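Local coordinates for protein transcriptional regulator nlh2 (Aquifex aeolicus, PDB 4G3V) that probably regulates transcription as a sigma-54-dependent activator, its GAF domain, captured here in an inactive state, controlling that activity, at residues Asn10-Ile15 with Ile149-Asn154; Glu27-Val32 with Gly157-Leu162; Val35-Ser38 with Val42-Ser45; Glu75-Lys80 with His113-Ala118. One frame throughout, in Å; residues are numbered along the deposited sequence. Where two conformers were deposited one is given.

Interaction 1 of 4, residues Asn10-Ile15 with Ile149-Asn154; sequences NVVNEI and INVIGN
Val12 and Ile15, one turn apart on helix 4-19, meet Val151 and Ile152 of helix 139-162 in a small, wholly apolar contact that buries 173 Å². The CG2 branch of Val12, beside the backbone N and anti to the carbonyl carbon, approaches Val151 CG1 at 3.9 Å, and the two valines cross at about a right angle. Val12 CA and Ile152 CA are the nearest CA pair, 7.1 Å apart. At Ile15 the CA-CB bond points at the other helix, and an extended chain (chi2 170°) carries the end methyl onward: Ile15 CD1 lies 3.6 Å from Ile152 CD1 and 3.8 Å from Ile152 CG1. These isoleucines also cross nearly at right angles, the Ile15 methyl resting against the end of the Ile152 chain. Behind this contact, Asn154 ND2 donates 2.9 Å to Asn150 O within helix 139-162, from above the carbonyl plane, and also bonds Asn13 OD1 of the second subunit. Val151 packs on Val151 of that subunit. Within the chain, Leu155 extends the contact along helix 139-162, Val35 and Leu36 bring helix 25-40 against Ile15 and Ile152, and Ile149 packs on Ile116 and Ala118 of strand 113-122.

Interaction 2 of 4, residues Glu27-Val32 with Gly157-Leu162; sequences ESLKEV and GMFFKL
This is a largely apolar helix-to-helix contact in which two phenylalanines bridge helices 25-40 and 139-162 on the face of the GAF sheet that helix 139-162 covers. The short segments run antiparallel, at 168°, with their axes 12.2 Å apart at closest approach, a spacing filled by the aromatic side chains. Phe159 spans most of the gap: its CG stands anti to the backbone N (chi1 -173°), which sends the ring outward to helix 25-40. There the far end of the ring meets Ser28, with Phe159 CZ 3.4 Å from Ser28 CB and 3.5 Å from Ser28 OG. The serine hydroxyl is hydrogen-bonded to Thr24 O, back along its own chain, so a buried polar group beside the ring has a partner. Leu29 reaches over with one methyl alone, its CD2 lying 4.2 Å from Phe159 CE2 and 4.3 Å from Phe160 CE1. The methyl stands near the plane of the Phe160 ring, at its edge, and touches both aromatic side chains. An alanine in place of Phe159 would probably open a gap between the helices, leaving Ser28 without its aromatic neighbour and the Leu29 methyl with one ring instead of two. Phe25 lies nearly parallel to the Phe159 ring, and Met158 of the second subunit also packs on Phe159. Leu29 continues onto Ile47 and Ile49 of the sheet, and Phe160 likewise touches Ile49. Such a helical layer, packed against one side of an antiparallel sheet, is characteristic of the GAF fold.

Interaction 3 of 4, residues Val35-Ser38 with Val42-Ser45; sequences VLYS and VEHS
The Tyr37 ring meets the segment 42-45 along its edge, where Val42 O and Glu43 CG both lie near the ring plane. Tyr37 CD1 is 3.6 Å from Val42 O, and Tyr37 CE1 is 3.8 Å from Glu43 CG, so the glutamate contributes its aliphatic part to this contact. The Tyr37 and Glu43 side chains pass at a slant. With CG anti to the backbone N (chi1 169°), the tyrosine lays its ring alongside the returning chain. Elsewhere the same ring meets that of Tyr61, the two planes at a moderate tilt. The same Val42 O is also approached by Tyr37 CA at 3.4 Å, a strongly bent CA-H...O contact. These contacts lie where helix 25-40 ends and the chain turns back into strand 44-51, the first strand of the GAF sheet to follow that helix. A backbone hydrogen bond spans the turn: Val42 N donates to Leu36 O over 3.2 Å, nearly straight at the hydrogen (171°) but 41° above the carbonyl plane. Next to it, Leu36 CB and Val42 CB stand 4.1 Å apart, and the CG2 branch of Val42, beside its backbone N, rests over Leu36 O at 3.8 Å. On the buried side Leu36 goes on to Ile130 of strand 125-135. Val42 packs on Ile132 of that strand and on Phe145 of helix 139-162.

Interaction 4 of 4, residues Glu75-Lys80 with His113-Ala118; sequences EGITGK and HALIAA
Ile77 and Thr78, in the first turn of helix 76-84, face Leu115 and Ala117 of strand 113-122, with Thr78 CA and Ala117 CA 6.2 Å apart and no hydrogen bond joining the segments. Gly76 enters this turn with a positive phi of 67°, a value that favours glycine, and Lys80 N bonds back to Gly76 O at 3.0 Å. At Gly79 a side chain would collide with Glu75 O, so the tight turn has room for glycine there. Ile77 carries the contact with Leu115, and their branched ends meet tip to tip in two methyl pairs. Ile77 CG2 touches Leu115 CD2 at 3.7 Å, while Ile77 CD1 lies 3.9 Å from Leu115 CD1. Leu115 extends to this meeting because its CG lies anti to the backbone N (chi1 -174°), and the CA-CB bonds of both residues already point across the gap. Ala117, two residues along the strand and on the same face, adds a looser contact, its CB 4.5 Å from Thr78 OG1. That buried hydroxyl is hydrogen-bonded to the hydroxyl of Thr131 on the adjoining strand 125-135, which gives the helix start a polar link to the sheet. Ile77 also packs on Leu88 and Ile90 of the edge strand 88-90 and on Val93 and Phe99 in loops. Helix 76-84 thus lies on one face of the antiparallel sheet, whereas Ile116, pointing away from it, packs on Leu142 and Phe145 of helix 139-162 on the other.

From the N terminus, helix 4-19 starts the widest loop, closed by interaction 1 when it meets helix 139-162 near the end of the chain. Interaction 2 starts later, on helix 25-40, and closes farther along helix 139-162, so the two cross; both also touch the second subunit. Interaction 3, nested inside both, closes the short return from helix 25-40 into strand 44-51. It touches interaction 1 through Leu36 and Ile152. Interaction 4 follows interaction 3 in series and is nested in the same two long loops, joining helix 76-84 to strand 113-122. Its centre lies about 20 Å from that of interaction 2, across the chain's centre, yet Ile116 and Ala118 connect it to interaction 1.

Interaction 1 of 4, residues Asn10-Ile15 with Ile149-Asn154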
loop_
_atom_site.group_PDB
_atom_site.type_symbol
_atom_site.label_atom_id
_atom_site.label_comp_id
_atom_site.label_asym_id
_atom_site.label_seq_id
_atom_site.Cartn_x
_atom_site.Cartn_y
_atom_site.Cartn_z
ATOM N N ASN A 10 7.354 8.002 1.053
ATOM C CA ASN A 10 8.695 7.458 1.241
ATOM C C ASN A 10 8.740 6.269 2.206
ATOM O O ASN A 10 9.494 5.309 1.984
ATOM C CB ASN A 10 9.671 8.569 1.663
ATOM C CG ASN A 10 9.953 9.550 0.523
ATOM O OD1 ASN A 10 9.861 9.186 -0.652
ATOM N ND2 ASN A 10 10.298 10.796 0.865
ATOM N N VAL A 11 7.961 6.307 3.275
ATOM C CA VAL A 11 7.987 5.183 4.218
ATOM C C VAL A 11 7.366 3.930 3.604
ATOM O O VAL A 11 7.812 2.812 3.867
ATOM C CB VAL A 11 7.355 5.515 5.602
ATOM C CG1 VAL A 11 5.864 5.396 5.573
ATOM C CG2 VAL A 11 7.924 4.578 6.676
ATOM N N VAL A 12 6.334 4.106 2.790
ATOM C CA VAL A 12 5.744 2.973 2.088
ATOM C C VAL A 12 6.769 2.366 1.117
ATOM O O VAL A 12 6.938 1.140 1.062
ATOM C CB VAL A 12 4.449 3.387 1.353
ATOM C CG1 VAL A 12 4.067 2.359 0.285
ATOM C CG2 VAL A 12 3.323 3.577 2.366
ATOM N N ASN A 13 7.469 3.198 0.359
ATOM C CA ASN A 13 8.532 2.664 -0.509
ATOM C C ASN A 13 9.609 1.929 0.291
ATOM O O ASN A 13 10.071 0.861 -0.101
ATOM C CB ASN A 13 9.199 3.776 -1.331
ATOM C CG ASN A 13 8.250 4.441 -2.297
ATOM O OD1 ASN A 13 7.223 3.875 -2.665
ATOM N ND2 ASN A 13 8.594 5.656 -2.719
ATOM N N GLU A 14 10.004 2.504 1.422
ATOM C CA GLU A 14 11.068 1.929 2.253
ATOM C C GLU A 14 10.627 0.598 2.867
ATOM O O GLU A 14 11.379 -0.366 2.884
ATOM C CB GLU A 14 11.457 2.922 3.347
ATOM C CG GLU A 14 12.475 2.402 4.365
ATOM C CD GLU A 14 13.861 2.141 3.805
ATOM O OE1 GLU A 14 14.097 2.311 2.588
ATOM O OE2 GLU A 14 14.730 1.765 4.617
ATOM N N ILE A 15 9.388 0.545 3.355
ATOM C CA ILE A 15 8.845 -0.682 3.917
ATOM C C ILE A 15 8.792 -1.784 2.866
ATOM O O ILE A 15 9.128 -2.928 3.154
ATOM C CB ILE A 15 7.460 -0.425 4.570
ATOM C CG1 ILE A 15 7.665 0.372 5.876
ATOM C CG2 ILE A 15 6.740 -1.728 4.866
ATOM C CD1 ILE A 15 6.378 0.917 6.505
ATOM N N ILE A 149 -1.514 3.738 7.718
ATOM C CA ILE A 149 -1.365 2.543 8.538
ATOM C C ILE A 149 -2.099 1.367 7.875
ATOM O O ILE A 149 -1.618 0.221 7.886
ATOM C CB ILE A 149 -1.846 2.784 9.982
ATOM C CG1 ILE A 149 -1.021 3.908 10.618
ATOM C CG2 ILE A 149 -1.749 1.490 10.818
ATOM C CD1 ILE A 149 0.458 3.629 10.679
ATOM N N ASN A 150 -3.262 1.631 7.286
ATOM C CA ASN A 150 -3.960 0.564 6.580
ATOM C C ASN A 150 -3.116 0.008 5.430
ATOM O O ASN A 150 -3.077 -1.204 5.209
ATOM C CB ASN A 150 -5.304 1.017 6.049
ATOM C CG ASN A 150 -6.080 -0.139 5.412
ATOM O OD1 ASN A 150 -6.522 -1.058 6.109
ATOM N ND2 ASN A 150 -6.211 -0.117 4.088
ATOM N N VAL A 151 -2.445 0.894 4.704
ATOM C CA VAL A 151 -1.566 0.471 3.620
ATOM C C VAL A 151 -0.464 -0.424 4.170
ATOM O O VAL A 151 -0.151 -1.461 3.593
ATOM C CB VAL A 151 -0.931 1.666 2.899
ATOM C CG1 VAL A 151 0.245 1.209 2.041
ATOM C CG2 VAL A 151 -1.974 2.388 2.048
ATOM N N ILE A 152 0.100 -0.046 5.316
ATOM C CA ILE A 152 1.182 -0.838 5.894
ATOM C C ILE A 152 0.678 -2.225 6.317
ATOM O O ILE A 152 1.365 -3.220 6.127
ATOM C CB ILE A 152 1.867 -0.083 7.025
ATOM C CG1 ILE A 152 2.611 1.120 6.409
ATOM C CG2 ILE A 152 2.851 -0.999 7.782
ATOM C CD1 ILE A 152 3.135 2.073 7.388
ATOM N N GLY A 153 -0.547 -2.306 6.820
ATOM C CA GLY A 153 -1.130 -3.597 7.147
ATOM C C GLY A 153 -1.241 -4.497 5.925
ATOM O O GLY A 153 -1.009 -5.707 5.992
ATOM N N ASN A 154 -1.581 -3.904 4.790
ATOM C CA ASN A 154 -1.637 -4.639 3.534
ATOM C C ASN A 154 -0.259 -5.109 3.035
ATOM O O ASN A 154 -0.111 -6.245 2.558
ATOM C CB ASN A 154 -2.326 -3.798 2.478
ATOM C CG ASN A 154 -3.849 -3.823 2.630
ATOM O OD1 ASN A 154 -4.489 -4.782 2.241
ATOM N ND2 ASN A 154 -4.415 -2.786 3.215
#

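Interaction 2 of 4, residues Glu27-Val32 with Gly157-Leu162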
loop_
_atom_site.group_PDB
_atom_site.type_symbol
_atom_site.label_atom_id
_atom_site.label_comp_id
_atom_site.label_asym_id
_atom_site.label_seq_id
_atom_site.Cartn_x
_atom_site.Cartn_y
_atom_site.Cartn_z
ATOM N N GLU A 27 13.188 -9.854 12.246
ATOM C CA GLU A 27 13.982 -8.647 11.990
ATOM C C GLU A 27 13.230 -7.720 11.029
ATOM O O GLU A 27 13.280 -6.501 11.178
ATOM C CB GLU A 27 15.364 -8.979 11.403
ATOM C CG GLU A 27 16.321 -9.740 12.359
ATOM C CD GLU A 27 16.968 -8.865 13.444
ATOM O OE1 GLU A 27 18.002 -9.294 13.996
ATOM O OE2 GLU A 27 16.455 -7.767 13.760
ATOM N N SER A 28 12.536 -8.304 10.048
ATOM C CA SER A 28 11.777 -7.523 9.064
ATOM C C SER A 28 10.669 -6.718 9.750
ATOM O O SER A 28 10.516 -5.514 9.511
ATOM C CB SER A 28 11.171 -8.442 7.991
ATOM O OG SER A 28 12.193 -9.094 7.229
ATOM N N LEU A 29 9.904 -7.380 10.613
ATOM C CA LEU A 29 8.817 -6.711 11.329
ATOM C C LEU A 29 9.352 -5.601 12.206
ATOM O O LEU A 29 8.795 -4.509 12.238
ATOM C CB LEU A 29 8.035 -7.685 12.197
ATOM C CG LEU A 29 7.366 -8.875 11.512
ATOM C CD1 LEU A 29 6.527 -9.646 12.528
ATOM C CD2 LEU A 29 6.527 -8.425 10.340
ATOM N N LYS A 30 10.446 -5.872 12.911
ATOM C CA LYS A 30 11.049 -4.863 13.758
ATOM C C LYS A 30 11.489 -3.658 12.933
ATOM O O LYS A 30 11.307 -2.528 13.363
ATOM C CB LYS A 30 12.244 -5.445 14.526
ATOM C CG LYS A 30 12.863 -4.481 15.494
ATOM C CD LYS A 30 11.932 -4.225 16.685
ATOM C CE LYS A 30 12.600 -3.346 17.731
ATOM N NZ LYS A 30 12.009 -3.553 19.067
ATOM N N GLU A 31 12.076 -3.894 11.759
ATOM C CA GLU A 31 12.593 -2.793 10.948
ATOM C C GLU A 31 11.430 -1.940 10.425
ATOM O O GLU A 31 11.544 -0.721 10.325
ATOM C CB GLU A 31 13.457 -3.312 9.805
ATOM C CG GLU A 31 14.216 -2.235 9.047
ATOM C CD GLU A 31 15.377 -1.629 9.817
ATOM O OE1 GLU A 31 15.685 -2.067 10.953
ATOM O OE2 GLU A 31 15.995 -0.698 9.262
ATOM N N VAL A 32 10.303 -2.569 10.106
ATOM C CA VAL A 32 9.107 -1.802 9.748
ATOM C C VAL A 32 8.705 -0.833 10.876
ATOM O O VAL A 32 8.445 0.356 10.635
ATOM C CB VAL A 32 7.932 -2.733 9.404
ATOM C CG1 VAL A 32 6.611 -1.939 9.247
ATOM C CG2 VAL A 32 8.236 -3.501 8.147
ATOM N N GLY A 157 0.476 -7.987 4.993
ATOM C CA GLY A 157 -0.273 -9.145 4.522
ATOM C C GLY A 157 0.480 -9.851 3.401
ATOM O O GLY A 157 0.599 -11.067 3.377
ATOM N N MET A 158 1.012 -9.078 2.458
ATOM C CA MET A 158 1.807 -9.625 1.363
ATOM C C MET A 158 3.024 -10.346 1.935
ATOM O O MET A 158 3.379 -11.434 1.501
ATOM C CB MET A 158 2.284 -8.519 0.418
ATOM C CG MET A 158 1.188 -7.775 -0.340
ATOM S SD MET A 158 0.350 -8.750 -1.592
ATOM C CE MET A 158 1.701 -9.263 -2.642
ATOM N N PHE A 159 3.654 -9.715 2.923
ATOM C CA PHE A 159 4.850 -10.276 3.550
ATOM C C PHE A 159 4.543 -11.609 4.241
ATOM O O PHE A 159 5.333 -12.561 4.153
ATOM C CB PHE A 159 5.430 -9.305 4.567
ATOM C CG PHE A 159 6.758 -9.743 5.145
ATOM C CD1 PHE A 159 7.876 -9.830 4.345
ATOM C CD2 PHE A 159 6.875 -10.062 6.489
ATOM C CE1 PHE A 159 9.099 -10.228 4.878
ATOM C CE2 PHE A 159 8.079 -10.450 7.031
ATOM C CZ PHE A 159 9.197 -10.535 6.225
ATOM N N PHE A 160 3.414 -11.675 4.943
ATOM C CA PHE A 160 3.010 -12.926 5.592
ATOM C C PHE A 160 2.847 -14.061 4.563
ATOM O O PHE A 160 3.225 -15.222 4.816
ATOM C CB PHE A 160 1.696 -12.757 6.368
ATOM C CG PHE A 160 1.831 -12.039 7.698
ATOM C CD1 PHE A 160 2.862 -11.143 7.947
ATOM C CD2 PHE A 160 0.899 -12.260 8.702
ATOM C CE1 PHE A 160 2.960 -10.486 9.174
ATOM C CE2 PHE A 160 0.983 -11.604 9.922
ATOM C CZ PHE A 160 2.009 -10.717 10.161
ATOM N N LYS A 161 2.282 -13.730 3.407
ATOM C CA LYS A 161 2.139 -14.692 2.311
ATOM C C LYS A 161 3.520 -15.095 1.776
ATOM O O LYS A 161 3.793 -16.278 1.542
ATOM C CB LYS A 161 1.291 -14.074 1.193
ATOM C CG LYS A 161 1.070 -14.972 -0.031
ATOM C CD LYS A 161 0.214 -16.181 0.281
ATOM C CE LYS A 161 0.063 -17.075 -0.945
ATOM N NZ LYS A 161 -0.924 -18.151 -0.736
ATOM N N LEU A 162 4.392 -14.103 1.608
ATOM C CA LEU A 162 5.742 -14.335 1.117
ATOM C C LEU A 162 6.481 -15.350 1.985
ATOM O O LEU A 162 7.176 -16.235 1.477
ATOM C CB LEU A 162 6.507 -13.017 1.093
ATOM C CG LEU A 162 7.910 -13.028 0.501
ATOM C CD1 LEU A 162 7.901 -13.610 -0.895
ATOM C CD2 LEU A 162 8.464 -11.617 0.488
#

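Interaction 3 of 4, residues Val35-Ser38 with Val42-Ser45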
loop_
_atom_site.group_PDB
_atom_site.type_symbol
_atom_site.label_atom_id
_atom_site.label_comp_id
_atom_site.label_asym_id
_atom_site.label_seq_id
_atom_site.Cartn_x
_atom_site.Cartn_y
_atom_site.Cartn_z
ATOM N N VAL A 35 11.141 2.105 11.147
ATOM C CA VAL A 35 10.969 3.170 10.159
ATOM C C VAL A 35 9.666 3.951 10.401
ATOM O O VAL A 35 9.590 5.141 10.101
ATOM C CB VAL A 35 11.137 2.699 8.673
ATOM C CG1 VAL A 35 12.549 2.142 8.449
ATOM C CG2 VAL A 35 10.126 1.687 8.283
ATOM N N LEU A 36 8.648 3.315 10.970
ATOM C CA LEU A 36 7.452 4.074 11.351
ATOM C C LEU A 36 7.821 5.139 12.374
ATOM O O LEU A 36 7.295 6.256 12.366
ATOM C CB LEU A 36 6.384 3.157 11.925
ATOM C CG LEU A 36 5.579 2.422 10.860
ATOM C CD1 LEU A 36 4.559 1.497 11.496
ATOM C CD2 LEU A 36 4.890 3.438 9.967
ATOM N N TYR A 37 8.734 4.793 13.263
ATOM C CA TYR A 37 9.234 5.772 14.211
ATOM C C TYR A 37 10.084 6.840 13.515
ATOM O O TYR A 37 9.861 8.036 13.682
ATOM C CB TYR A 37 10.054 5.075 15.286
ATOM C CG TYR A 37 10.807 6.035 16.150
ATOM C CD1 TYR A 37 10.170 6.724 17.164
ATOM C CD2 TYR A 37 12.159 6.253 15.955
ATOM C CE1 TYR A 37 10.865 7.608 17.962
ATOM C CE2 TYR A 37 12.857 7.129 16.744
ATOM C CZ TYR A 37 12.210 7.797 17.742
ATOM O OH TYR A 37 12.927 8.665 18.511
ATOM N N SER A 38 11.059 6.414 12.727
ATOM C CA SER A 38 12.001 7.363 12.143
ATOM C C SER A 38 11.357 8.271 11.078
ATOM O O SER A 38 11.685 9.452 10.994
ATOM C CB SER A 38 13.214 6.619 11.575
ATOM O OG SER A 38 12.862 5.893 10.411
ATOM N N VAL A 42 6.109 7.497 15.104
ATOM C CA VAL A 42 5.298 6.550 15.861
ATOM C C VAL A 42 6.154 5.918 16.940
ATOM O O VAL A 42 6.970 5.047 16.657
ATOM C CB VAL A 42 4.729 5.454 14.954
ATOM C CG1 VAL A 42 4.019 4.393 15.778
ATOM C CG2 VAL A 42 3.797 6.064 13.926
ATOM N N GLU A 43 5.956 6.353 18.181
ATOM C CA GLU A 43 6.862 5.985 19.264
ATOM C C GLU A 43 6.529 4.650 19.934
ATOM O O GLU A 43 7.400 4.029 20.529
ATOM C CB GLU A 43 6.922 7.123 20.296
ATOM C CG GLU A 43 7.667 8.370 19.778
ATOM C CD GLU A 43 7.153 9.680 20.371
ATOM O OE1 GLU A 43 6.098 10.167 19.909
ATOM O OE2 GLU A 43 7.799 10.233 21.287
ATOM N N HIS A 44 5.280 4.206 19.837
ATOM C CA HIS A 44 4.865 2.936 20.420
ATOM C C HIS A 44 4.044 2.144 19.411
ATOM O O HIS A 44 3.085 2.662 18.839
ATOM C CB HIS A 44 4.018 3.167 21.677
ATOM C CG HIS A 44 4.630 4.128 22.656
ATOM N ND1 HIS A 44 5.578 3.748 23.572
ATOM C CD2 HIS A 44 4.422 5.453 22.851
ATOM C CE1 HIS A 44 5.932 4.795 24.306
ATOM N NE2 HIS A 44 5.241 5.840 23.890
ATOM N N SER A 45 4.389 0.881 19.210
ATOM C CA SER A 45 3.700 0.089 18.201
ATOM C C SER A 45 3.971 -1.380 18.391
ATOM O O SER A 45 4.947 -1.761 19.040
ATOM C CB SER A 45 4.171 0.487 16.792
ATOM O OG SER A 45 5.559 0.239 16.642
#

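Interaction 4 of 4, residues Glu75-Lys80 with His113-Ala118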
loop_
_atom_site.group_PDB
_atom_site.type_symbol
_atom_site.label_atom_id
_atom_site.label_comp_id
_atom_site.label_asym_id
_atom_site.label_seq_id
_atom_site.Cartn_x
_atom_site.Cartn_y
_atom_site.Cartn_z
ATOM N N GLU A 75 -11.700 -9.030 21.997
ATOM C CA GLU A 75 -11.092 -8.512 23.229
ATOM C C GLU A 75 -10.339 -7.202 23.019
ATOM O O GLU A 75 -9.251 -7.179 22.410
ATOM C CB GLU A 75 -10.120 -9.534 23.827
ATOM C CG GLU A 75 -9.411 -9.013 25.066
ATOM C CD GLU A 75 -8.423 -10.008 25.651
ATOM O OE1 GLU A 75 -8.082 -11.001 24.964
ATOM O OE2 GLU A 75 -7.982 -9.790 26.798
ATOM N N GLY A 76 -10.892 -6.117 23.548
ATOM C CA GLY A 76 -10.271 -4.814 23.400
ATOM C C GLY A 76 -10.281 -4.332 21.953
ATOM O O GLY A 76 -10.878 -4.955 21.077
ATOM N N ILE A 77 -9.619 -3.213 21.702
ATOM C CA ILE A 77 -9.613 -2.596 20.375
ATOM C C ILE A 77 -8.882 -3.463 19.359
ATOM O O ILE A 77 -9.397 -3.734 18.270
ATOM C CB ILE A 77 -8.982 -1.189 20.435
ATOM C CG1 ILE A 77 -9.854 -0.279 21.313
ATOM C CG2 ILE A 77 -8.833 -0.597 19.044
ATOM C CD1 ILE A 77 -9.128 0.929 21.864
ATOM N N THR A 78 -7.694 -3.934 19.728
ATOM C CA THR A 78 -6.935 -4.795 18.841
ATOM C C THR A 78 -7.691 -6.103 18.577
ATOM O O THR A 78 -7.717 -6.592 17.452
ATOM C CB THR A 78 -5.515 -5.043 19.400
ATOM O OG1 THR A 78 -4.789 -3.799 19.410
ATOM C CG2 THR A 78 -4.772 -6.034 18.543
ATOM N N GLY A 79 -8.349 -6.644 19.603
ATOM C CA GLY A 79 -9.125 -7.865 19.450
ATOM C C GLY A 79 -10.338 -7.692 18.544
ATOM O O GLY A 79 -10.757 -8.628 17.864
ATOM N N LYS A 80 -10.912 -6.497 18.526
ATOM C CA LYS A 80 -12.049 -6.242 17.646
ATOM C C LYS A 80 -11.612 -6.173 16.185
ATOM O O LYS A 80 -12.306 -6.669 15.300
ATOM C CB LYS A 80 -12.784 -4.968 18.059
ATOM C CG LYS A 80 -13.659 -5.153 19.291
ATOM C CD LYS A 80 -14.167 -3.817 19.811
ATOM C CE LYS A 80 -15.239 -4.007 20.857
ATOM N NZ LYS A 80 -14.756 -4.817 22.006
ATOM N N HIS A 113 -2.914 11.161 22.594
ATOM C CA HIS A 113 -2.588 9.912 21.900
ATOM C C HIS A 113 -3.822 9.262 21.306
ATOM O O HIS A 113 -4.845 9.117 21.979
ATOM C CB HIS A 113 -1.917 8.908 22.837
ATOM C CG HIS A 113 -0.441 9.098 22.965
ATOM N ND1 HIS A 113 0.123 9.833 23.985
ATOM C CD2 HIS A 113 0.586 8.669 22.197
ATOM C CE1 HIS A 113 1.436 9.843 23.842
ATOM N NE2 HIS A 113 1.744 9.142 22.763
ATOM N N ALA A 114 -3.716 8.866 20.042
ATOM C CA ALA A 114 -4.721 8.019 19.418
ATOM C C ALA A 114 -4.163 6.612 19.234
ATOM O O ALA A 114 -2.947 6.401 19.208
ATOM C CB ALA A 114 -5.144 8.585 18.086
ATOM N N LEU A 115 -5.071 5.652 19.102
ATOM C CA LEU A 115 -4.716 4.287 18.771
ATOM C C LEU A 115 -5.249 4.002 17.371
ATOM O O LEU A 115 -6.424 4.242 17.093
ATOM C CB LEU A 115 -5.329 3.325 19.794
ATOM C CG LEU A 115 -4.968 1.842 19.706
ATOM C CD1 LEU A 115 -5.387 1.094 20.962
ATOM C CD2 LEU A 115 -5.597 1.198 18.503
ATOM N N ILE A 116 -4.391 3.524 16.481
ATOM C CA ILE A 116 -4.861 3.052 15.177
ATOM C C ILE A 116 -4.451 1.597 15.026
ATOM O O ILE A 116 -3.279 1.263 15.166
ATOM C CB ILE A 116 -4.269 3.854 14.013
ATOM C CG1 ILE A 116 -4.678 5.320 14.116
ATOM C CG2 ILE A 116 -4.714 3.259 12.664
ATOM C CD1 ILE A 116 -4.010 6.207 13.094
ATOM N N ALA A 117 -5.422 0.742 14.743
ATOM C CA ALA A 117 -5.170 -0.676 14.592
ATOM C C ALA A 117 -5.749 -1.121 13.257
ATOM O O ALA A 117 -6.922 -0.847 12.954
ATOM C CB ALA A 117 -5.782 -1.453 15.749
ATOM N N ALA A 118 -4.921 -1.783 12.454
ATOM C CA ALA A 118 -5.330 -2.212 11.123
ATOM C C ALA A 118 -5.040 -3.691 10.940
ATOM O O ALA A 118 -4.003 -4.209 11.403
ATOM C CB ALA A 118 -4.611 -1.414 10.056
#